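Local coordinates for protein DyP-type peroxidase (Pleurotus ostreatus PC15, PDB 6FSK) that acts as a heme-dependent dye-decolorizing peroxidase and probably also oxidises manganese(II), at residues 5-10 against 234-239; 29-34 against 85-90; 77-82 against 476-481; 315-320 against 341-346; 337-342 against 408-413. The protein carries 1 engineered substitution. All blocks are in the same frame, centred on the assembly; numbering follows the deposited sequence.

Interaction 1: 5-10 against 234-239; sequences LNNIQG and AKDGSF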
# COMPACT_ATOMS: atom_id res chain seq x y z
N LEU A 5 14.98 -14.82 -10.44
CA LEU A 5 14.04 -13.73 -10.82
C LEU A 5 13.07 -14.15 -11.93
O LEU A 5 12.01 -13.51 -12.13
CB LEU A 5 14.77 -12.49 -11.24
CG LEU A 5 15.63 -11.83 -10.16
CD1 LEU A 5 16.22 -10.53 -10.74
CD2 LEU A 5 14.89 -11.56 -8.86
N ASN A 6 13.44 -15.19 -12.68
CA ASN A 6 12.49 -15.85 -13.59
C ASN A 6 11.35 -16.57 -12.94
O ASN A 6 10.40 -16.99 -13.64
CB ASN A 6 13.19 -16.89 -14.46
CG ASN A 6 14.19 -16.27 -15.35
OD1 ASN A 6 13.87 -15.49 -16.21
ND2 ASN A 6 15.45 -16.58 -15.11
N ASN A 7 11.41 -16.80 -11.64
CA ASN A 7 10.43 -17.59 -10.92
C ASN A 7 9.46 -16.69 -10.12
O ASN A 7 8.50 -17.20 -9.59
CB ASN A 7 11.05 -18.63 -9.95
CG ASN A 7 10.10 -19.72 -9.56
OD1 ASN A 7 9.31 -20.21 -10.37
ND2 ASN A 7 10.13 -20.03 -8.30
N ILE A 8 9.75 -15.40 -10.07
CA ILE A 8 9.01 -14.44 -9.17
C ILE A 8 8.14 -13.53 -10.04
O ILE A 8 8.59 -12.93 -11.03
CB ILE A 8 10.02 -13.60 -8.36
CG1 ILE A 8 10.76 -14.53 -7.40
CG2 ILE A 8 9.31 -12.53 -7.54
CD1 ILE A 8 12.13 -14.02 -6.98
N GLN A 9 6.88 -13.38 -9.68
CA GLN A 9 6.06 -12.46 -10.38
C GLN A 9 6.54 -11.03 -10.25
O GLN A 9 6.85 -10.55 -9.16
CB GLN A 9 4.57 -12.61 -9.96
CG GLN A 9 3.90 -13.92 -10.36
CD GLN A 9 2.39 -13.84 -10.23
OE1 GLN A 9 1.79 -12.99 -10.90
NE2 GLN A 9 1.79 -14.72 -9.46
N GLY A 10 6.51 -10.34 -11.40
CA GLY A 10 7.22 -9.09 -11.58
C GLY A 10 6.66 -7.88 -10.81
O GLY A 10 7.38 -6.95 -10.55
N ALA A 234 4.99 -22.59 -1.87
CA ALA A 234 4.85 -21.19 -1.45
C ALA A 234 6.16 -20.44 -1.61
O ALA A 234 6.18 -19.20 -1.64
CB ALA A 234 4.35 -21.08 -0.03
N LYS A 235 7.29 -21.13 -1.83
CA LYS A 235 8.54 -20.39 -2.05
C LYS A 235 8.42 -19.42 -3.18
O LYS A 235 7.89 -19.72 -4.25
CB LYS A 235 9.69 -21.36 -2.38
CG LYS A 235 11.00 -20.66 -2.54
CD LYS A 235 12.14 -21.67 -2.78
CE LYS A 235 13.42 -20.87 -2.75
NZ LYS A 235 14.48 -21.79 -2.27
N ASP A 236 8.85 -18.19 -2.92
CA ASP A 236 8.97 -17.13 -3.92
C ASP A 236 7.56 -16.59 -4.34
O ASP A 236 7.53 -15.87 -5.31
CB ASP A 236 9.77 -17.47 -5.14
CG ASP A 236 11.27 -17.55 -4.85
OD1 ASP A 236 11.68 -16.97 -3.83
OD2 ASP A 236 12.02 -18.22 -5.64
N GLY A 237 6.56 -16.89 -3.55
CA GLY A 237 5.27 -16.14 -3.59
C GLY A 237 5.32 -15.01 -2.54
O GLY A 237 6.20 -14.93 -1.66
N SER A 238 4.35 -14.10 -2.66
CA SER A 238 4.25 -12.99 -1.70
C SER A 238 2.75 -12.72 -1.48
O SER A 238 1.95 -12.97 -2.36
CB SER A 238 4.95 -11.79 -2.27
OG SER A 238 5.00 -10.71 -1.31
N PHE A 239 2.42 -12.16 -0.34
CA PHE A 239 1.05 -11.77 0.01
C PHE A 239 0.79 -10.38 -0.51
O PHE A 239 1.51 -9.42 -0.22
CB PHE A 239 0.79 -11.81 1.50
CG PHE A 239 0.83 -13.19 2.11
CD1 PHE A 239 -0.29 -13.96 2.10
CD2 PHE A 239 1.98 -13.73 2.66
CE1 PHE A 239 -0.31 -15.21 2.61
CE2 PHE A 239 1.99 -15.02 3.13
CZ PHE A 239 0.82 -15.74 3.17
O HOH W 1 5.90 -14.88 -7.40
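Ile8 and Asp236 bring the two backbones closest, their CA atoms 5.9 Å apart, where the irregular N-terminal segment 5-10 passes the type II beta turn Ala234-Gly237. The turn is closed by Gly237 N bonding to Ala234 O at 3.0 Å, and it leads directly into strand 238-247. This buried contact thus sets the segment before strand 20-28 against the lead-in to strand 238-247, with Ile8 also touching Ser48 of helix 48-63. Asp236 occupies the third position of the turn with a positive phi of 73°, and its CB points toward Asn7 and Ile8. A water rather than a direct backbone bond joins the chains: it accepts from Gln9 N at 2.9 Å and donates to Asp236 O at 2.8 Å.

The side-chain contact is mostly the flank of Asp236. Its CB lies 3.8 Å from Ile8 CG1, and the two chains run askew to each other. In Ile8, CG1 stands beside the backbone N, opposite the carbonyl carbon (chi1 -67°); this torsion puts CG1, rather than CG2, next to Asp236. Asn7 comes across Asp236 at roughly a right angle, amide and carboxylate planes 69° apart. The amide's firm partner is elsewhere: Asn7 OD1 accepts from Thr476 N at the start of helix 475-481. Asp236 OD1 also lies close to Glu221 OE2, and two acids so near each other would be expected to raise the proton affinity of one of them. The Asn7 amide nitrogen offers this carboxylate at most a weak electrostatic partner, since Asn7 ND2 stops 3.7 Å from Asp236 OD2.

Interaction 2: 29-34 against 85-90; sequences TNVDQF and QKLGIT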
# COMPACT_ATOMS: atom_id res chain seq x y z
N THR A 29 -15.28 -21.19 -11.50
CA THR A 29 -16.55 -21.91 -11.64
C THR A 29 -16.40 -23.41 -12.02
O THR A 29 -17.32 -24.19 -11.74
CB THR A 29 -17.52 -21.20 -12.62
OG1 THR A 29 -16.90 -21.04 -13.87
CG2 THR A 29 -17.90 -19.80 -12.10
N ASN A 30 -15.29 -23.79 -12.66
CA ASN A 30 -15.02 -25.18 -13.03
C ASN A 30 -13.50 -25.36 -12.76
O ASN A 30 -12.67 -24.84 -13.49
CB ASN A 30 -15.39 -25.30 -14.48
CG ASN A 30 -15.09 -26.65 -15.06
OD1 ASN A 30 -14.18 -27.41 -14.58
ND2 ASN A 30 -15.81 -26.95 -16.10
N VAL A 31 -13.22 -26.05 -11.69
CA VAL A 31 -11.85 -26.19 -11.16
C VAL A 31 -11.00 -26.89 -12.20
O VAL A 31 -9.89 -26.49 -12.52
CB VAL A 31 -11.84 -26.96 -9.88
CG1 VAL A 31 -10.41 -27.41 -9.46
CG2 VAL A 31 -12.60 -26.23 -8.77
N ASP A 32 -11.44 -28.06 -12.71
CA ASP A 32 -10.47 -28.77 -13.56
C ASP A 32 -10.30 -28.06 -14.89
O ASP A 32 -9.24 -28.09 -15.50
CB ASP A 32 -10.84 -30.28 -13.73
CG ASP A 32 -10.82 -31.07 -12.42
OD1 ASP A 32 -9.98 -30.90 -11.50
OD2 ASP A 32 -11.71 -31.96 -12.30
N GLN A 33 -11.32 -27.36 -15.41
CA GLN A 33 -11.14 -26.62 -16.60
C GLN A 33 -10.23 -25.37 -16.36
O GLN A 33 -9.48 -24.98 -17.21
CB GLN A 33 -12.46 -26.11 -17.05
CG GLN A 33 -12.38 -25.47 -18.41
CD GLN A 33 -13.75 -25.05 -18.90
OE1 GLN A 33 -14.70 -24.85 -18.09
NE2 GLN A 33 -13.90 -24.95 -20.20
N PHE A 34 -10.40 -24.80 -15.17
CA PHE A 34 -9.55 -23.68 -14.77
C PHE A 34 -8.10 -24.08 -14.82
O PHE A 34 -7.25 -23.36 -15.39
CB PHE A 34 -9.92 -23.16 -13.37
CG PHE A 34 -9.00 -22.05 -12.90
CD1 PHE A 34 -9.20 -20.78 -13.36
CD2 PHE A 34 -7.94 -22.29 -12.04
CE1 PHE A 34 -8.34 -19.75 -12.97
CE2 PHE A 34 -7.15 -21.27 -11.58
CZ PHE A 34 -7.35 -20.00 -12.06
N GLN A 85 -8.81 -22.72 -1.39
CA GLN A 85 -9.76 -23.77 -0.96
C GLN A 85 -10.58 -24.31 -2.15
O GLN A 85 -10.77 -25.56 -2.32
CB GLN A 85 -10.67 -23.24 0.08
CG GLN A 85 -10.00 -22.85 1.43
CD GLN A 85 -9.81 -24.01 2.42
OE1 GLN A 85 -8.72 -24.60 2.55
NE2 GLN A 85 -10.88 -24.32 3.13
N LYS A 86 -11.09 -23.43 -3.00
CA LYS A 86 -11.93 -23.89 -4.11
C LYS A 86 -11.11 -24.79 -5.00
O LYS A 86 -11.62 -25.79 -5.55
CB LYS A 86 -12.44 -22.69 -4.93
CG LYS A 86 -13.19 -23.01 -6.20
CD LYS A 86 -14.56 -23.61 -5.86
CE LYS A 86 -15.31 -23.92 -7.15
NZ LYS A 86 -16.65 -24.43 -6.73
N LEU A 87 -9.83 -24.52 -5.18
CA LEU A 87 -8.97 -25.26 -6.06
C LEU A 87 -8.42 -26.59 -5.39
O LEU A 87 -7.68 -27.28 -6.03
CB LEU A 87 -7.79 -24.39 -6.53
CG LEU A 87 -8.11 -23.19 -7.44
CD1 LEU A 87 -6.94 -22.27 -7.67
CD2 LEU A 87 -8.63 -23.66 -8.78
N GLY A 88 -8.73 -26.84 -4.15
CA GLY A 88 -8.21 -27.99 -3.40
C GLY A 88 -6.77 -27.86 -2.97
O GLY A 88 -6.13 -28.84 -2.69
N ILE A 89 -6.26 -26.63 -2.87
CA ILE A 89 -4.92 -26.39 -2.38
C ILE A 89 -5.10 -26.00 -0.93
O ILE A 89 -5.47 -24.86 -0.59
CB ILE A 89 -4.23 -25.29 -3.21
CG1 ILE A 89 -4.12 -25.70 -4.66
CG2 ILE A 89 -2.84 -24.97 -2.66
CD1 ILE A 89 -3.89 -24.56 -5.66
N THR A 90 -4.87 -26.94 -0.04
CA THR A 90 -5.29 -26.76 1.35
C THR A 90 -4.15 -26.57 2.36
O THR A 90 -4.44 -26.45 3.53
CB THR A 90 -6.13 -27.98 1.81
OG1 THR A 90 -5.33 -29.16 1.69
CG2 THR A 90 -7.33 -28.14 0.91
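This is an apolar packing contact between helix ends, the first turn of helix 31-41 set against the C-terminal end of helix 81-86, in the N-terminal half of the protein, whose four strands run in the ferredoxin-like order 4-1-3-2. Val31 and Leu87 lie nearest, CA to CA 5.9 Å. Val31 divides its two methyls between neighbours. CG2 sits 3.4 Å from the backbone O of Lys86 and 3.9 Å from Lys86 CE; the other methyl, CG1, faces Leu87 CD2 at 4.2 Å. The lysine chain bends at chi2 (71°), which brings CE close to Val31 CG2, the two side chains crossing at a slant. Deeper in, Leu87 CD2 presses on Phe34 CD2 at 3.6 Å, the leucine crossing the phenylalanine at about a right angle.

Each helix end is tied off within its own segment. Asn30 is the N-cap of helix 31-41: its OD1 accepts from Gln33 N at 3.0 Å, a fairly straight bond (163° at the hydrogen) although the donor stands above the amide plane. At the other end Gly88, with positive phi, closes helix 81-86 in a Schellman motif, with Gly88 N bonding to Gln85 O at 3.0 Å. Leu87 O receives Lys35 NZ, a polar link between the same two elements.

Phe34 continues inward from here, touching Phe26 and Val28 of strand 20-28, Ile166 of strand 166-175 and Phe79 of strand 74-80, while Leu87 also rests on Phe79, so both helix ends pack against one face of the sheet.

Interaction 3: 77-82 against 476-481; sequences VSFSHL and TALKTK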
# COMPACT_ATOMS: atom_id res chain seq x y z
N VAL A 77 -1.03 -12.43 -11.39
CA VAL A 77 -2.17 -13.18 -10.88
C VAL A 77 -2.01 -13.48 -9.40
O VAL A 77 -0.87 -13.77 -8.96
CB VAL A 77 -2.47 -14.50 -11.67
CG1 VAL A 77 -1.35 -15.55 -11.41
CG2 VAL A 77 -3.83 -15.08 -11.26
N SER A 78 -3.08 -13.47 -8.59
CA SER A 78 -2.96 -13.70 -7.18
C SER A 78 -4.24 -14.35 -6.69
O SER A 78 -5.29 -14.13 -7.29
CB SER A 78 -2.62 -12.36 -6.50
OG SER A 78 -2.02 -12.48 -5.23
N PHE A 79 -4.12 -15.18 -5.67
CA PHE A 79 -5.24 -16.00 -5.23
C PHE A 79 -5.55 -15.81 -3.78
O PHE A 79 -4.64 -15.78 -2.90
CB PHE A 79 -4.91 -17.51 -5.44
CG PHE A 79 -4.84 -17.91 -6.85
CD1 PHE A 79 -5.98 -18.29 -7.53
CD2 PHE A 79 -3.66 -17.83 -7.53
CE1 PHE A 79 -5.94 -18.60 -8.87
CE2 PHE A 79 -3.57 -18.16 -8.89
CZ PHE A 79 -4.75 -18.52 -9.56
N SER A 80 -6.86 -15.74 -3.46
CA SER A 80 -7.24 -15.63 -2.08
C SER A 80 -7.30 -16.98 -1.38
O SER A 80 -7.25 -18.01 -2.01
CB SER A 80 -8.64 -14.98 -1.97
OG SER A 80 -9.62 -15.93 -2.47
N HIS A 81 -7.52 -16.95 -0.07
CA HIS A 81 -7.65 -18.20 0.67
C HIS A 81 -8.86 -18.95 0.21
O HIS A 81 -8.79 -20.14 -0.02
CB HIS A 81 -7.70 -17.93 2.12
CG HIS A 81 -8.02 -19.17 2.93
ND1 HIS A 81 -7.09 -20.16 3.17
CD2 HIS A 81 -9.16 -19.57 3.49
CE1 HIS A 81 -7.65 -21.11 3.91
NE2 HIS A 81 -8.91 -20.77 4.13
N LEU A 82 -9.92 -18.21 -0.04
CA LEU A 82 -11.12 -18.87 -0.58
C LEU A 82 -10.81 -19.51 -1.91
O LEU A 82 -11.37 -20.58 -2.29
CB LEU A 82 -12.25 -17.86 -0.73
CG LEU A 82 -12.79 -17.34 0.60
CD1 LEU A 82 -13.51 -16.03 0.41
CD2 LEU A 82 -13.67 -18.35 1.31
N THR A 476 6.86 -21.56 -10.93
CA THR A 476 6.77 -23.03 -10.80
C THR A 476 5.60 -23.48 -9.90
O THR A 476 5.05 -24.55 -10.13
CB THR A 476 8.05 -23.67 -10.33
OG1 THR A 476 8.42 -23.07 -9.13
CG2 THR A 476 9.14 -23.49 -11.32
N ALA A 477 5.16 -22.69 -8.90
CA ALA A 477 3.98 -23.01 -8.14
C ALA A 477 2.75 -23.03 -9.05
O ALA A 477 1.93 -23.96 -8.95
CB ALA A 477 3.73 -22.05 -6.99
N LEU A 478 2.61 -22.02 -9.90
CA LEU A 478 1.47 -21.99 -10.83
C LEU A 478 1.48 -23.25 -11.74
O LEU A 478 0.41 -23.82 -11.99
CB LEU A 478 1.43 -20.73 -11.62
CG LEU A 478 1.31 -19.41 -10.86
CD1 LEU A 478 1.53 -18.19 -11.73
CD2 LEU A 478 -0.05 -19.33 -10.24
N LYS A 479 2.64 -23.62 -12.23
CA LYS A 479 2.72 -24.75 -13.17
C LYS A 479 2.40 -26.06 -12.49
O LYS A 479 1.73 -26.91 -13.10
CB LYS A 479 4.09 -24.80 -13.84
CG LYS A 479 4.38 -23.73 -14.87
CD LYS A 479 5.79 -23.95 -15.41
CE LYS A 479 6.46 -22.82 -16.10
NZ LYS A 479 5.91 -22.54 -17.42
N THR A 480 2.78 -26.20 -11.24
CA THR A 480 2.62 -27.48 -10.54
C THR A 480 1.39 -27.64 -9.70
O THR A 480 0.89 -28.79 -9.46
CB THR A 480 3.87 -27.76 -9.65
OG1 THR A 480 4.04 -26.73 -8.65
CG2 THR A 480 5.07 -27.81 -10.48
N LYS A 481 0.86 -26.55 -9.14
CA LYS A 481 -0.29 -26.64 -8.26
C LYS A 481 -1.57 -26.05 -8.83
O LYS A 481 -2.65 -26.40 -8.36
CB LYS A 481 -0.03 -25.97 -6.91
CG LYS A 481 1.20 -26.49 -6.17
CD LYS A 481 1.04 -27.92 -5.66
CE LYS A 481 -0.03 -28.01 -4.57
NZ LYS A 481 -0.01 -29.33 -3.88
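Leu478, on the inward side of the C-terminal helix 475-481, carries the whole contact with strand 74-80, CD1 mainly on Val77, CD2 on Phe79 and, more loosely, on Val77 CG1. CD1 meets Val77 CG1 at 3.9 Å, the two branched chains approaching tip to tip. CD2 lies obliquely against the Phe79 ring, 3.9 Å from CE2. Val77 can offer CG1 because that methyl takes the crowded position between backbone N and carbonyl carbon (chi1 69°). Val77 and Phe79, two apart on the strand, both project from the face turned to the helix, and all three side chains are buried.

The tight part ends there. The backbones are well separated, CA of Val77 to CA of Leu478 9.5 Å, and Thr476, Lys479 and Thr480, on the other sides of the helix, are exposed. There the polar groups bond within the helix: Thr476 O takes two bonds, from Thr480 N at 3.0 Å and Thr480 OG1 at 2.8 Å, arriving from opposite faces of its carbonyl plane. The threonine hydroxyl thus turns back onto its own helix.

Strand 74-80 runs between 134-140 and 462-472 in the sheet, and the chain reaches helix 475-481 soon after strand 462-472. Helix 31-41 adds Met38 against Leu478 and Phe41 against Val77, while Phe482 just beyond helix 475-481 meets the Phe79 ring.

Interaction 4: 315-320 against 341-346; sequences SLVRGD and GPPLKA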
# COMPACT_ATOMS: atom_id res chain seq x y z
N SER A 315 14.35 11.88 18.54
CA SER A 315 13.33 12.85 18.87
C SER A 315 12.22 12.25 19.73
O SER A 315 11.62 12.92 20.58
CB SER A 315 12.82 13.54 17.64
OG SER A 315 12.34 12.55 16.70
N LEU A 316 11.89 10.98 19.52
CA LEU A 316 10.90 10.34 20.34
C LEU A 316 11.30 10.30 21.82
O LEU A 316 10.50 10.78 22.67
CB LEU A 316 10.45 8.98 19.81
CG LEU A 316 9.36 8.27 20.62
CD1 LEU A 316 8.09 9.03 20.76
CD2 LEU A 316 9.09 6.91 20.03
N VAL A 317 12.49 9.81 22.13
CA VAL A 317 12.93 9.70 23.57
C VAL A 317 13.09 11.11 24.21
O VAL A 317 12.78 11.33 25.40
CB VAL A 317 14.24 8.87 23.61
CG1 VAL A 317 15.07 9.05 24.88
CG2 VAL A 317 13.87 7.43 23.40
N ARG A 318 13.40 12.07 23.38
CA ARG A 318 13.42 13.49 23.80
C ARG A 318 12.06 14.15 23.89
O ARG A 318 11.97 15.28 24.41
CB ARG A 318 14.33 14.34 22.90
CG ARG A 318 15.80 13.99 23.03
CD ARG A 318 16.73 14.91 22.32
NE ARG A 318 16.45 14.97 20.91
CZ ARG A 318 15.78 15.92 20.28
NH1 ARG A 318 15.30 16.98 20.92
NH2 ARG A 318 15.58 15.76 19.00
N GLY A 319 11.01 13.50 23.37
CA GLY A 319 9.68 14.11 23.41
C GLY A 319 9.57 15.29 22.51
O GLY A 319 8.77 16.18 22.75
N ASP A 320 10.34 15.33 21.43
CA ASP A 320 10.42 16.49 20.59
C ASP A 320 9.67 16.28 19.28
O ASP A 320 10.16 15.57 18.43
CB ASP A 320 11.90 16.76 20.34
CG ASP A 320 12.19 18.03 19.57
OD1 ASP A 320 11.28 18.69 19.05
OD2 ASP A 320 13.41 18.36 19.45
N GLY A 341 15.89 2.58 17.26
CA GLY A 341 16.93 3.20 18.13
C GLY A 341 16.67 2.77 19.55
O GLY A 341 15.72 2.03 19.83
N PRO A 342 17.46 3.31 20.53
CA PRO A 342 17.16 3.08 21.93
C PRO A 342 15.76 3.67 22.27
O PRO A 342 15.39 4.66 21.66
CB PRO A 342 18.22 3.94 22.65
CG PRO A 342 19.31 4.12 21.68
CD PRO A 342 18.68 4.11 20.31
N PRO A 343 15.02 3.10 23.21
CA PRO A 343 15.44 2.01 24.09
C PRO A 343 15.21 0.61 23.50
O PRO A 343 15.79 -0.36 23.97
CB PRO A 343 14.54 2.15 25.31
CG PRO A 343 13.33 2.86 24.82
CD PRO A 343 13.84 3.79 23.71
N LEU A 344 14.31 0.47 22.54
CA LEU A 344 13.91 -0.86 22.12
C LEU A 344 14.96 -1.58 21.26
O LEU A 344 15.04 -2.78 21.35
CB LEU A 344 12.60 -0.79 21.34
CG LEU A 344 11.43 -0.14 22.11
CD1 LEU A 344 10.19 -0.04 21.16
CD2 LEU A 344 11.11 -1.01 23.29
N LYS A 345 15.64 -0.85 20.40
CA LYS A 345 16.55 -1.41 19.38
C LYS A 345 15.88 -2.60 18.67
O LYS A 345 16.38 -3.76 18.58
CB LYS A 345 17.87 -1.84 20.04
CG LYS A 345 18.56 -0.71 20.80
CD LYS A 345 19.78 -0.18 20.06
CE LYS A 345 20.95 -1.16 20.15
NZ LYS A 345 22.29 -0.53 19.94
N ALA A 346 14.65 -2.35 18.23
CA ALA A 346 13.83 -3.37 17.64
C ALA A 346 14.22 -3.65 16.23
O ALA A 346 14.62 -2.77 15.51
CB ALA A 346 12.36 -2.98 17.66
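A Schellman-capped helix end meets a loop with a cis Pro342-Pro343 peptide here: Val317, in the short helix 315-318, leans on Pro342 and Pro343, which follow helix 337-340 in the C-terminal part of the peroxidase. Gly319 closes the first element with positive phi, and the two bonds back into the last turn are Gly319 N to Leu316 O at 2.9 Å and Asp320 N to Ser315 O at 2.9 Å.

A single methyl does the touching. With CG1 swung opposite the backbone N (chi1 161°), Val317 presents CG2, which stands 3.6 Å from Pro342 O and 3.7 Å from Pro343 CD. It sits beside one side of the cis peptide, where Pro342 O and Pro343 CD lie next to each other, while the valine and the proline ring run alongside one another, pointing opposite ways.

Charge is dealt with on the far side of the helix end. Arg318 NH1 bonds to Asp320 OD2 at 2.8 Å, nearly in the guanidinium plane and on the anti lone pair of the carboxylate; Arg318 NE pairs with Asp314, and Asp320 OD1 is hydrogen-bonded to Thr322 OG1.

What joins the segments is thus a small van der Waals contact at the surface, without polar bonds between them; the charged groups bond within or beside their own segment.

Interaction 5: 337-342 against 408-413; sequences NDLEGP and VNAVTS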
# COMPACT_ATOMS: atom_id res chain seq x y z
N ASN A 337 13.93 5.18 13.55
CA ASN A 337 14.58 5.08 14.87
C ASN A 337 13.64 5.15 16.03
O ASN A 337 14.00 4.75 17.17
CB ASN A 337 15.56 6.20 15.06
CG ASN A 337 16.82 6.01 14.36
OD1 ASN A 337 17.01 5.06 13.69
ND2 ASN A 337 17.78 6.94 14.63
N ASP A 338 12.38 5.52 15.81
CA ASP A 338 11.47 5.47 16.96
C ASP A 338 11.48 4.07 17.59
O ASP A 338 11.43 3.93 18.84
CB ASP A 338 10.06 5.83 16.59
CG ASP A 338 9.86 7.28 16.29
OD1 ASP A 338 10.76 8.12 16.42
OD2 ASP A 338 8.67 7.59 15.92
N LEU A 339 11.50 3.01 16.73
CA LEU A 339 11.59 1.65 17.21
C LEU A 339 12.99 1.04 17.12
O LEU A 339 13.30 0.18 17.96
CB LEU A 339 10.57 0.70 16.59
CG LEU A 339 9.09 1.10 16.71
CD1 LEU A 339 8.16 0.13 16.03
CD2 LEU A 339 8.66 1.28 18.14
N GLU A 340 13.75 1.51 16.13
CA GLU A 340 15.07 0.85 15.85
C GLU A 340 16.13 1.40 16.71
O GLU A 340 17.14 0.68 16.95
CB GLU A 340 15.45 0.97 14.40
CG GLU A 340 14.53 0.25 13.44
CD GLU A 340 15.12 0.15 12.02
OE1 GLU A 340 16.36 0.39 11.90
OE2 GLU A 340 14.43 -0.28 11.04
N GLY A 341 15.89 2.58 17.26
CA GLY A 341 16.93 3.20 18.13
C GLY A 341 16.67 2.77 19.55
O GLY A 341 15.72 2.03 19.83
N PRO A 342 17.46 3.31 20.53
CA PRO A 342 17.16 3.08 21.93
C PRO A 342 15.76 3.67 22.27
O PRO A 342 15.39 4.66 21.66
CB PRO A 342 18.22 3.94 22.65
CG PRO A 342 19.31 4.12 21.68
CD PRO A 342 18.68 4.11 20.31
N VAL A 408 4.37 6.08 21.66
CA VAL A 408 4.73 6.33 23.05
C VAL A 408 4.63 5.04 23.87
O VAL A 408 5.49 4.72 24.72
CB VAL A 408 3.88 7.51 23.66
CG1 VAL A 408 4.10 7.55 25.18
CG2 VAL A 408 4.29 8.82 23.00
N ASN A 409 3.55 4.30 23.68
CA ASN A 409 3.26 3.08 24.41
C ASN A 409 4.43 2.07 24.21
O ASN A 409 5.01 1.51 25.15
CB ASN A 409 1.90 2.49 24.03
CG ASN A 409 1.67 2.20 22.54
OD1 ASN A 409 2.50 2.46 21.67
ND2 ASN A 409 0.44 1.69 22.22
N ALA A 410 4.92 1.99 22.98
CA ALA A 410 5.96 1.03 22.65
C ALA A 410 7.23 1.36 23.33
O ALA A 410 7.88 0.43 23.91
CB ALA A 410 6.20 0.98 21.17
N VAL A 411 7.65 2.63 23.32
CA VAL A 411 8.94 2.95 23.92
C VAL A 411 8.90 3.03 25.45
O VAL A 411 9.88 2.70 26.12
CB VAL A 411 9.66 4.17 23.38
CG1 VAL A 411 10.04 3.93 21.97
CG2 VAL A 411 8.81 5.45 23.53
N THR A 412 7.78 3.45 26.02
CA THR A 412 7.68 3.49 27.50
C THR A 412 7.45 2.09 28.07
O THR A 412 7.67 1.92 29.28
CB THR A 412 6.61 4.46 27.98
OG1 THR A 412 5.37 4.06 27.45
CG2 THR A 412 6.99 5.87 27.58
N SER A 413 7.20 1.07 27.22
CA SER A 413 7.17 -0.33 27.67
C SER A 413 8.53 -0.68 28.34
O SER A 413 8.52 -1.50 29.23
CB SER A 413 6.88 -1.32 26.54
OG SER A 413 8.01 -1.40 25.71
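Leu339 and Val411 each turn a branch across the gap through the first side-chain torsion. In Leu339 (chi1 -55°, chi2 178°) CG lies opposite the carbonyl carbon and the chain then extends, carrying CD2 to 3.9 Å from Ala410 CB. In Val411 (chi1 -66°) CG1 holds the same position, and it ends 3.4 Å from the backbone O of Asp338. The contact is therefore staggered: a leucine methyl meets an alanine methyl, and a valine methyl sits against a carbonyl oxygen, with the nearest CA pair, Leu339 and Val411, 7.3 Å apart.

Both short helices hold themselves together. Gly341 N bonds to Asn337 O at 2.9 Å to finish the first. In the second, Val408 O is gripped twice, by Thr412 N at 2.9 Å and by the hydroxyl Thr412 OG1 at 2.8 Å, the latter from above the carbonyl plane. Ser413 OG adds a bond to Ala410 O at 2.6 Å, so the serine hydroxyl is spent on its own helix backbone.

Asp338 gives only its backbone to Val411. Its carboxylate forms a salt bridge with Arg331, on helix 329-333, which begins at the axial heme ligand His329; the side chain of Arg336, also heme-binding, is about 6 Å from that of Asp338. Leu316 of helix 315-318 touches both Asp338 and Val411, and Leu344, from the loop after helix 337-340, touches Leu339, so three short helices and a loop share this buried core.

In the fold
The five contacts form two clusters. Interactions 1, 2 and 3 group on one side of the chain, with 1 and 3 both reaching the large sheet: interaction 3 touches interaction 1 through Asn7 OD1 to Thr476 N and Gln9 NE2 to Val77 O, both 2.9 Å, and interaction 2 through Phe79 against Phe34 and Leu87. Interactions 4 and 5 share Gly341 and Pro342, with centres about 5 Å apart, and Ala346 N to Leu339 O (2.9 Å) ties them. Interactions 2 and 4, centres about 50 Å apart, lie on opposite sides of the chain's centre. Interaction 5 comes near the heme, the Asp338 side chain about 11 Å from it, whereas interactions 1 to 3 lie away from the heme site.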